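Local coordinates for RING-type domain-containing protein (Chaetomium thermophilum, PDB 6Z3U) that probably activates a cyclin-dependent kinase as the MAT1-like subunit of the CAK complex, this chain being the segment that lies against the cyclin and the kinase, at residues L58-I62 against E63-E67; P25-D28 against K29-D33; R49-F52 against E53-G57. All coordinates share one frame; numbering follows the deposited sequence.

Interaction 1 of 3, residues L58-I62 against E63-E67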
ATOM      1  N   LEU C  58      17.676   9.618   1.584  1.00 61.88           N
ATOM      2  CA  LEU C  58      18.665  10.041   2.567  1.00 52.55           C
ATOM      3  C   LEU C  58      19.080  11.489   2.332  1.00 54.06           C
ATOM      4  O   LEU C  58      19.330  12.231   3.289  1.00 61.65           O
ATOM      5  CB  LEU C  58      19.883   9.120   2.517  1.00 60.52           C
ATOM      6  CG  LEU C  58      20.563   8.818   3.856  1.00 66.69           C
ATOM      7  CD1 LEU C  58      21.890   8.101   3.635  1.00 57.15           C
ATOM      8  CD2 LEU C  58      20.765  10.083   4.676  1.00 57.57           C
ATOM      9  N   ALA C  59      19.151  11.908   1.069  1.00 65.25           N
ATOM     10  CA  ALA C  59      19.499  13.276   0.709  1.00 55.29           C
ATOM     11  C   ALA C  59      18.276  14.065   0.251  1.00 59.44           C
ATOM     12  O   ALA C  59      18.398  15.026  -0.513  1.00 54.83           O
ATOM     13  CB  ALA C  59      20.572  13.290  -0.377  1.00 61.65           C
ATOM     14  N   VAL C  60      17.093  13.662   0.706  1.00 56.55           N
ATOM     15  CA  VAL C  60      15.857  14.385   0.430  1.00 57.94           C
ATOM     16  C   VAL C  60      15.646  15.343   1.598  1.00 53.91           C
ATOM     17  O   VAL C  60      15.248  14.936   2.690  1.00 62.22           O
ATOM     18  CB  VAL C  60      14.672  13.439   0.243  1.00 58.24           C
ATOM     19  CG1 VAL C  60      13.358  14.206   0.304  1.00 61.23           C
ATOM     20  CG2 VAL C  60      14.790  12.707  -1.082  1.00 59.88           C
ATOM     21  N   PHE C  61      15.930  16.622   1.370  1.00 57.46           N
ATOM     22  CA  PHE C  61      15.812  17.651   2.402  1.00 61.38           C
ATOM     23  C   PHE C  61      14.433  18.283   2.265  1.00 69.97           C
ATOM     24  O   PHE C  61      14.224  19.181   1.446  1.00 72.71           O
ATOM     25  CB  PHE C  61      16.932  18.672   2.257  1.00 74.55           C
ATOM     26  CG  PHE C  61      18.302  18.054   2.167  1.00 75.55           C
ATOM     27  CD1 PHE C  61      18.764  17.216   3.168  1.00 74.06           C
ATOM     28  CD2 PHE C  61      19.117  18.295   1.073  1.00 70.39           C
ATOM     29  CE1 PHE C  61      20.019  16.641   3.087  1.00 71.55           C
ATOM     30  CE2 PHE C  61      20.372  17.721   0.985  1.00 60.76           C
ATOM     31  CZ  PHE C  61      20.822  16.892   1.993  1.00 73.76           C
ATOM     32  N   ILE C  62      13.488  17.819   3.085  1.00 67.31           N
ATOM     33  CA  ILE C  62      12.090  18.202   2.906  1.00 60.82           C
ATOM     34  C   ILE C  62      11.915  19.701   3.106  1.00 72.53           C
ATOM     35  O   ILE C  62      11.246  20.376   2.313  1.00 72.07           O
ATOM     36  CB  ILE C  62      11.192  17.392   3.863  1.00 62.74           C
ATOM     37  CG1 ILE C  62      11.079  15.947   3.365  1.00 65.11           C
ATOM     38  CG2 ILE C  62       9.823  18.049   3.999  1.00 65.25           C
ATOM     39  CD1 ILE C  62      10.323  15.019   4.298  1.00 73.46           C
ATOM     40  N   GLU C  63      12.517  20.247   4.163  1.00 78.43           N
ATOM     41  CA  GLU C  63      12.318  21.657   4.481  1.00 80.50           C
ATOM     42  C   GLU C  63      12.826  22.551   3.357  1.00 81.89           C
ATOM     43  O   GLU C  63      12.097  23.415   2.856  1.00 81.42           O
ATOM     44  CB  GLU C  63      13.012  21.998   5.801  1.00 82.85           C
ATOM     45  CG  GLU C  63      12.965  23.474   6.164  1.00 93.44           C
ATOM     46  CD  GLU C  63      13.373  23.736   7.602  1.00 90.15           C
ATOM     47  OE1 GLU C  63      13.415  24.920   8.003  1.00 93.45           O
ATOM     48  OE2 GLU C  63      13.651  22.761   8.331  1.00 85.51           O
ATOM     49  N   ASP C  64      14.080  22.354   2.944  1.00 82.40           N
ATOM     50  CA  ASP C  64      14.663  23.218   1.922  1.00 77.73           C
ATOM     51  C   ASP C  64      13.975  23.028   0.575  1.00 75.37           C
ATOM     52  O   ASP C  64      13.729  24.003  -0.144  1.00 73.04           O
ATOM     53  CB  ASP C  64      16.161  22.939   1.805  1.00 78.84           C
ATOM     54  CG  ASP C  64      16.908  23.232   3.089  1.00 82.61           C
ATOM     55  OD1 ASP C  64      16.749  24.347   3.629  1.00 84.70           O
ATOM     56  OD2 ASP C  64      17.650  22.346   3.562  1.00 93.37           O
ATOM     57  N   GLU C  65      13.656  21.783   0.218  1.00 73.58           N
ATOM     58  CA  GLU C  65      13.062  21.520  -1.090  1.00 73.02           C
ATOM     59  C   GLU C  65      11.668  22.128  -1.204  1.00 69.20           C
ATOM     60  O   GLU C  65      11.314  22.686  -2.249  1.00 57.18           O
ATOM     61  CB  GLU C  65      13.016  20.014  -1.345  1.00 73.12           C
ATOM     62  CG  GLU C  65      14.390  19.372  -1.523  1.00 72.31           C
ATOM     63  CD  GLU C  65      14.330  17.857  -1.612  1.00 68.47           C
ATOM     64  OE1 GLU C  65      15.353  17.202  -1.318  1.00 67.07           O
ATOM     65  OE2 GLU C  65      13.262  17.320  -1.976  1.00 68.98           O
ATOM     66  N   LYS C  66      10.863  22.034  -0.143  1.00 76.08           N
ATOM     67  CA  LYS C  66       9.487  22.513  -0.209  1.00 74.38           C
ATOM     68  C   LYS C  66       9.402  24.034  -0.138  1.00 78.35           C
ATOM     69  O   LYS C  66       8.515  24.630  -0.758  1.00 64.63           O
ATOM     70  CB  LYS C  66       8.654  21.884   0.909  1.00 68.53           C
ATOM     71  CG  LYS C  66       8.354  20.402   0.699  1.00 66.91           C
ATOM     72  CD  LYS C  66       7.428  20.177  -0.493  1.00 60.60           C
ATOM     73  CE  LYS C  66       7.148  18.701  -0.721  1.00 50.21           C
ATOM     74  NZ  LYS C  66       6.308  18.487  -1.932  1.00 50.24           N
ATOM     75  N   GLU C  67      10.296  24.672   0.621  1.00 83.28           N
ATOM     76  CA  GLU C  67      10.307  26.129   0.697  1.00 80.58           C
ATOM     77  C   GLU C  67      10.840  26.766  -0.580  1.00 80.01           C
ATOM     78  O   GLU C  67      10.556  27.940  -0.837  1.00 80.51           O
ATOM     79  CB  GLU C  67      11.145  26.587   1.892  1.00 81.71           C
ATOM     80  CG  GLU C  67      10.463  26.402   3.243  1.00 87.56           C
ATOM     81  CD  GLU C  67       9.430  27.478   3.536  1.00 91.86           C
ATOM     82  OE1 GLU C  67       9.603  28.622   3.062  1.00 99.17           O
ATOM     83  OE2 GLU C  67       8.446  27.181   4.248  1.00 76.15           O
TER

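Interaction 2 of 3, residues P25-D28 against K29-D33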
ATOM      1  N   PRO C  25      20.364 -11.919  12.704  1.00 73.51           N
ATOM      2  CA  PRO C  25      20.059 -13.158  13.440  1.00 67.09           C
ATOM      3  C   PRO C  25      18.574 -13.390  13.646  1.00 65.43           C
ATOM      4  O   PRO C  25      18.151 -14.544  13.798  1.00 57.94           O
ATOM      5  CB  PRO C  25      20.793 -12.964  14.774  1.00 64.25           C
ATOM      6  CG  PRO C  25      20.974 -11.488  14.905  1.00 74.84           C
ATOM      7  CD  PRO C  25      21.162 -10.979  13.511  1.00 74.84           C
ATOM      8  N   SER C  26      17.769 -12.325  13.670  1.00 72.21           N
ATOM      9  CA  SER C  26      16.325 -12.495  13.781  1.00 71.87           C
ATOM     10  C   SER C  26      15.762 -13.276  12.600  1.00 67.69           C
ATOM     11  O   SER C  26      14.718 -13.927  12.730  1.00 66.49           O
ATOM     12  CB  SER C  26      15.643 -11.129  13.889  1.00 72.80           C
ATOM     13  OG  SER C  26      15.794 -10.384  12.694  1.00 71.11           O
ATOM     14  N   LEU C  27      16.430 -13.221  11.444  1.00 65.86           N
ATOM     15  CA  LEU C  27      15.970 -13.987  10.290  1.00 52.53           C
ATOM     16  C   LEU C  27      16.261 -15.472  10.449  1.00 59.43           C
ATOM     17  O   LEU C  27      15.497 -16.309   9.957  1.00 60.61           O
ATOM     18  CB  LEU C  27      16.630 -13.470   9.012  1.00 49.96           C
ATOM     19  CG  LEU C  27      16.166 -12.122   8.467  1.00 48.32           C
ATOM     20  CD1 LEU C  27      16.958 -11.763   7.220  1.00 48.61           C
ATOM     21  CD2 LEU C  27      14.681 -12.152   8.161  1.00 45.80           C
ATOM     22  N   ASP C  28      17.359 -15.813  11.129  1.00 59.32           N
ATOM     23  CA  ASP C  28      17.772 -17.207  11.238  1.00 65.78           C
ATOM     24  C   ASP C  28      16.640 -18.108  11.713  1.00 54.57           C
ATOM     25  O   ASP C  28      16.547 -19.265  11.283  1.00 54.68           O
ATOM     26  CB  ASP C  28      18.969 -17.316  12.187  1.00 71.64           C
ATOM     27  CG  ASP C  28      20.161 -16.498  11.721  1.00 71.93           C
ATOM     28  OD1 ASP C  28      20.142 -16.027  10.561  1.00 66.88           O
ATOM     29  OD2 ASP C  28      21.112 -16.325  12.514  1.00 65.07           O
ATOM     30  N   LYS C  29      15.761 -17.603  12.584  1.00 56.90           N
ATOM     31  CA  LYS C  29      14.689 -18.446  13.102  1.00 55.39           C
ATOM     32  C   LYS C  29      13.767 -18.907  11.980  1.00 54.12           C
ATOM     33  O   LYS C  29      13.307 -20.055  11.971  1.00 53.17           O
ATOM     34  CB  LYS C  29      13.869 -17.707  14.166  1.00 56.86           C
ATOM     35  CG  LYS C  29      14.544 -16.516  14.836  1.00 53.67           C
ATOM     36  CD  LYS C  29      13.733 -16.015  16.029  1.00 53.72           C
ATOM     37  CE  LYS C  29      12.387 -15.433  15.613  1.00 58.86           C
ATOM     38  NZ  LYS C  29      12.507 -14.081  15.007  1.00 70.31           N
ATOM     39  N   TYR C  30      13.491 -18.023  11.021  1.00 57.45           N
ATOM     40  CA  TYR C  30      12.535 -18.305   9.960  1.00 54.44           C
ATOM     41  C   TYR C  30      13.155 -19.045   8.782  1.00 49.04           C
ATOM     42  O   TYR C  30      12.479 -19.873   8.160  1.00 46.42           O
ATOM     43  CB  TYR C  30      11.903 -16.997   9.472  1.00 44.71           C
ATOM     44  CG  TYR C  30      11.206 -16.221  10.566  1.00 44.32           C
ATOM     45  CD1 TYR C  30       9.927 -16.567  10.979  1.00 45.94           C
ATOM     46  CD2 TYR C  30      11.825 -15.145  11.186  1.00 45.23           C
ATOM     47  CE1 TYR C  30       9.283 -15.863  11.979  1.00 46.62           C
ATOM     48  CE2 TYR C  30      11.189 -14.434  12.188  1.00 45.13           C
ATOM     49  CZ  TYR C  30       9.917 -14.797  12.581  1.00 52.50           C
ATOM     50  OH  TYR C  30       9.274 -14.095  13.579  1.00 46.35           O
ATOM     51  N   ARG C  31      14.426 -18.777   8.468  1.00 48.59           N
ATOM     52  CA  ARG C  31      15.066 -19.458   7.347  1.00 49.35           C
ATOM     53  C   ARG C  31      14.980 -20.971   7.490  1.00 50.34           C
ATOM     54  O   ARG C  31      14.945 -21.689   6.483  1.00 50.32           O
ATOM     55  CB  ARG C  31      16.527 -19.023   7.227  1.00 51.43           C
ATOM     56  CG  ARG C  31      16.730 -17.518   7.138  1.00 50.78           C
ATOM     57  CD  ARG C  31      18.166 -17.167   6.775  1.00 52.92           C
ATOM     58  NE  ARG C  31      18.292 -16.782   5.370  1.00 53.71           N
ATOM     59  CZ  ARG C  31      18.456 -15.534   4.930  1.00 60.28           C
ATOM     60  NH1 ARG C  31      18.529 -14.515   5.778  1.00 51.59           N
ATOM     61  NH2 ARG C  31      18.553 -15.305   3.628  1.00 65.31           N
ATOM     62  N   ILE C  32      14.937 -21.474   8.725  1.00 51.40           N
ATOM     63  CA  ILE C  32      14.823 -22.904   8.983  1.00 58.84           C
ATOM     64  C   ILE C  32      13.397 -23.306   9.340  1.00 56.00           C
ATOM     65  O   ILE C  32      13.157 -24.457   9.719  1.00 51.62           O
ATOM     66  CB  ILE C  32      15.804 -23.357  10.080  1.00 55.33           C
ATOM     67  CG1 ILE C  32      15.625 -22.520  11.350  1.00 55.40           C
ATOM     68  CG2 ILE C  32      17.238 -23.280   9.575  1.00 58.52           C
ATOM     69  CD1 ILE C  32      16.597 -22.876  12.457  1.00 64.85           C
ATOM     70  N   ASP C  33      12.444 -22.384   9.239  1.00 56.28           N
ATOM     71  CA  ASP C  33      11.045 -22.741   9.418  1.00 51.45           C
ATOM     72  C   ASP C  33      10.553 -23.483   8.182  1.00 48.07           C
ATOM     73  O   ASP C  33      10.677 -22.987   7.058  1.00 51.18           O
ATOM     74  CB  ASP C  33      10.202 -21.493   9.662  1.00 45.23           C
ATOM     75  CG  ASP C  33       8.737 -21.816   9.875  1.00 51.84           C
ATOM     76  OD1 ASP C  33       8.410 -23.010  10.044  1.00 50.00           O
ATOM     77  OD2 ASP C  33       7.910 -20.879   9.875  1.00 56.46           O
TER

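Interaction 3 of 3, residues R49-F52 against E53-G57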
ATOM      1  N   ARG C  49      14.165  -5.044   0.656  1.00 48.99           N
ATOM      2  CA  ARG C  49      13.156  -4.078   1.075  1.00 40.84           C
ATOM      3  C   ARG C  49      13.677  -3.194   2.199  1.00 41.92           C
ATOM      4  O   ARG C  49      13.442  -1.980   2.202  1.00 40.55           O
ATOM      5  CB  ARG C  49      11.892  -4.826   1.500  1.00 42.17           C
ATOM      6  CG  ARG C  49      10.711  -3.962   1.912  1.00 44.82           C
ATOM      7  CD  ARG C  49       9.416  -4.763   1.811  1.00 38.01           C
ATOM      8  NE  ARG C  49       8.389  -4.332   2.756  1.00 35.64           N
ATOM      9  CZ  ARG C  49       7.632  -3.250   2.605  1.00 35.25           C
ATOM     10  NH1 ARG C  49       6.718  -2.951   3.516  1.00 46.49           N
ATOM     11  NH2 ARG C  49       7.795  -2.460   1.553  1.00 35.31           N
ATOM     12  N   ALA C  50      14.397  -3.782   3.157  1.00 51.17           N
ATOM     13  CA  ALA C  50      14.932  -3.006   4.270  1.00 47.61           C
ATOM     14  C   ALA C  50      16.012  -2.037   3.800  1.00 44.40           C
ATOM     15  O   ALA C  50      16.005  -0.857   4.170  1.00 49.17           O
ATOM     16  CB  ALA C  50      15.487  -3.946   5.341  1.00 56.95           C
ATOM     17  N   MET C  51      16.946  -2.519   2.976  1.00 50.77           N
ATOM     18  CA  MET C  51      18.051  -1.676   2.531  1.00 53.82           C
ATOM     19  C   MET C  51      17.552  -0.470   1.741  1.00 51.93           C
ATOM     20  O   MET C  51      18.082   0.638   1.886  1.00 51.60           O
ATOM     21  CB  MET C  51      19.025  -2.501   1.691  1.00 50.38           C
ATOM     22  CG  MET C  51      19.784  -3.552   2.485  1.00 53.30           C
ATOM     23  SD  MET C  51      20.967  -2.838   3.641  1.00 61.31           S
ATOM     24  CE  MET C  51      22.347  -2.504   2.548  1.00 61.71           C
ATOM     25  N   PHE C  52      16.535  -0.663   0.900  1.00 52.28           N
ATOM     26  CA  PHE C  52      15.975   0.460   0.157  1.00 46.85           C
ATOM     27  C   PHE C  52      15.418   1.514   1.103  1.00 49.92           C
ATOM     28  O   PHE C  52      15.767   2.697   1.015  1.00 50.95           O
ATOM     29  CB  PHE C  52      14.887  -0.035  -0.796  1.00 47.80           C
ATOM     30  CG  PHE C  52      14.184   1.066  -1.535  1.00 49.50           C
ATOM     31  CD1 PHE C  52      14.775   1.667  -2.634  1.00 53.86           C
ATOM     32  CD2 PHE C  52      12.929   1.495  -1.137  1.00 44.84           C
ATOM     33  CE1 PHE C  52      14.129   2.679  -3.319  1.00 59.30           C
ATOM     34  CE2 PHE C  52      12.278   2.506  -1.818  1.00 54.73           C
ATOM     35  CZ  PHE C  52      12.879   3.099  -2.911  1.00 59.90           C
ATOM     36  N   GLU C  53      14.552   1.099   2.028  1.00 52.62           N
ATOM     37  CA  GLU C  53      13.933   2.051   2.941  1.00 48.32           C
ATOM     38  C   GLU C  53      14.962   2.699   3.855  1.00 50.91           C
ATOM     39  O   GLU C  53      14.753   3.825   4.321  1.00 57.57           O
ATOM     40  CB  GLU C  53      12.844   1.349   3.754  1.00 46.28           C
ATOM     41  CG  GLU C  53      11.693   0.834   2.891  1.00 55.01           C
ATOM     42  CD  GLU C  53      10.688   0.006   3.667  1.00 45.14           C
ATOM     43  OE1 GLU C  53      10.812  -0.080   4.905  1.00 62.54           O
ATOM     44  OE2 GLU C  53       9.777  -0.566   3.031  1.00 37.57           O
ATOM     45  N   ALA C  54      16.077   2.011   4.121  1.00 60.58           N
ATOM     46  CA  ALA C  54      17.117   2.584   4.971  1.00 57.02           C
ATOM     47  C   ALA C  54      17.853   3.724   4.276  1.00 54.68           C
ATOM     48  O   ALA C  54      18.385   4.614   4.948  1.00 50.49           O
ATOM     49  CB  ALA C  54      18.109   1.501   5.393  1.00 49.19           C
ATOM     50  N   PHE C  55      17.900   3.714   2.944  1.00 53.01           N
ATOM     51  CA  PHE C  55      18.586   4.747   2.185  1.00 56.30           C
ATOM     52  C   PHE C  55      17.661   5.585   1.315  1.00 58.90           C
ATOM     53  O   PHE C  55      18.099   6.621   0.800  1.00 61.16           O
ATOM     54  CB  PHE C  55      19.668   4.122   1.287  1.00 57.49           C
ATOM     55  CG  PHE C  55      20.848   3.581   2.045  1.00 58.38           C
ATOM     56  CD1 PHE C  55      20.830   2.295   2.559  1.00 57.02           C
ATOM     57  CD2 PHE C  55      21.979   4.358   2.235  1.00 57.37           C
ATOM     58  CE1 PHE C  55      21.917   1.795   3.254  1.00 55.41           C
ATOM     59  CE2 PHE C  55      23.070   3.864   2.928  1.00 59.45           C
ATOM     60  CZ  PHE C  55      23.038   2.581   3.438  1.00 59.98           C
ATOM     61  N   ALA C  56      16.404   5.183   1.143  1.00 55.69           N
ATOM     62  CA  ALA C  56      15.493   5.922   0.280  1.00 54.23           C
ATOM     63  C   ALA C  56      15.242   7.313   0.844  1.00 55.24           C
ATOM     64  O   ALA C  56      14.675   7.458   1.931  1.00 54.98           O
ATOM     65  CB  ALA C  56      14.178   5.160   0.132  1.00 58.06           C
ATOM     66  N   GLY C  57      15.662   8.331   0.098  1.00 63.59           N
ATOM     67  CA  GLY C  57      15.479   9.702   0.529  1.00 58.94           C
ATOM     68  C   GLY C  57      16.458  10.163   1.582  1.00 61.25           C
ATOM     69  O   GLY C  57      16.120  11.027   2.397  1.00 49.82           O
TER

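Interaction 1 of 3, residues L58-I62 against E63-E67
Phe61 N donates its hydrogen to Glu65 OE1 at 2.8 Å, meeting the carboxylate from above, 59° out of its plane. Phe61 is the N-cap of helix 62-67, and its phenyl side chain offers no cap to the first-turn N-H groups; Glu65, for its part, is long enough to reach the N-H of Phe61 itself. With CG beside its own backbone N (chi1 -68°) and an extended chain beyond, Glu65 folds back past the Phe61 carbonyl to bring OE1 to Phe61 N. The main chain answers in the other sense: Glu65 N bonds to Phe61 O at 2.9 Å, so two bonds tie the same pair. Lys66 N reaches Ile62 O at 3.0 Å and starts the next turn. Val60 CG1 lies 3.9 Å from Glu65 OE2, the two side chains crossing at about a right angle; OE2 is also held by Arg13 and Tyr18 of the cyclin chain. Asp64, paired with Lys317 of that chain, carries an acid in the first turn, where the helix dipole probably favours it. The return of the Glu65 side chain to the N-cap N-H resembles half of a capping box, set one residue further on, at a helix N-terminus.

Interaction 2 of 3, residues P25-D28 against K29-D33
Leu27 O accepts two backbone N-H groups, from Tyr30 N at 2.8 Å and Arg31 N at 3.1 Å, so the short, weakly bonded helix 25-31 mixes a tight three-residue step with an alpha-helical one. The earlier carbonyl, Ser26 O, takes a side-chain donor: Lys29 NZ approaches at 3.2 Å, in the carbonyl plane and on a lone pair. Lysine suits this because its flexible chain can curl back toward the preceding turn, bent at chi3 (-66°) and chi4 (-76°). Tyr30 CD2 comes within 3.5 Å of the same oxygen. The helix is amphipathic: Leu27 is buried against Phe43 and Tyr46 of helix 43-55 and against Pro248 of the kinase chain, and Tyr30 also packs on Phe43, while Pro25 and Lys29 face outward. Proline, with no N-H to give, fits the first turn. Arg31 lays its aliphatic CG 3.3 Å from Leu27 O, then turns at chi3 (103°) so that NH1 lies 3.5 Å from Leu27 CD1. Its NH1 stays 5.3 Å from Asp28 OD1, too far for a salt bridge, though the opposite charges probably attract. With an alanine here, Leu27 CD1 is likely to lose part of its cover and Asp28 the positive charge nearby. Past the helix end, Ile32 CG1 rests 3.4 Å from Asp28 O, and Asp33 is the N-cap of helix 34-39, OD1 bonding weakly to Gln35 N while OD2 bonds the His36 ring.

Interaction 3 of 3, residues R49-F52 against E53-G57
Arg49 and Glu53, one turn apart on helix 43-55, form the charged contact. Arg49 NH2 lies 3.1 Å from Glu53 OE2, which sits over one face of the guanidinium, toward its rim. Because OE2 lies well out of the guanidinium plane, no N-H points at it and the salt bridge rests on charge alone; the two planes are 84° apart. The pairing suits two long side chains that can span a turn; the other carboxylate oxygen, OE1, is taken by Arg190 of the cyclin chain.

The backbone bonds change character toward the helix end. Glu53 N to Arg49 O (3.3 Å) and Ala54 N to Ala50 O (2.9 Å) are regular alpha-helical links. Phe52 O then accepts both Ala56 N and Phe55 N, the latter at 3.1 Å from above the carbonyl plane, as the last turn tightens.

Among the apolar groups, Phe52 holds its CG opposite the backbone N (chi1 176°), which turns one ring face to the Ala56 methyl. Ala56 CB stands 3.9 Å from the Phe52 ring centroid and 16° off the normal, a CH-pi contact for which the small methyl suffices. Phe55 meets the Met51 backbone edge-on: its CD1 is 3.3 Å from Met51 O, in the ring plane. The pliant Met51 side chain reaches Phe55 CE1 with CE at 4.4 Å.

Outside the pair, Phe52 engages Arg11 of the cyclin chain by a cation-pi contact and meets Phe11 of its own chain, while Tyr16 lies against Phe55. The C-terminal turn of helix 43-55 is thus wedged between the chain's own N-terminal loop and the cyclin, just before the run into helix 62-67.

The three contacts follow one another along the chain, interaction 2 first, then 3, then 1. Interaction 3 is the buried one, near the chain's centre, and the others lie on opposite sides of that centre, their own centres 38 Å apart. Each belongs to a different helix, though Leu27, Tyr30 and Arg31 of interaction 2 touch helix 43-55, which carries interaction 3. Chemistry follows place: interaction 3 joins aromatic and methyl packing to one salt bridge at its less buried side; interaction 2 has a flexible lysine and an arginine at the surface, while Leu27 and Tyr30 pack on the kinase; partly buried interaction 1 gathers acids at a helix start. The cyclin supplies basic partners to both 1 and 3, which adjoin in sequence.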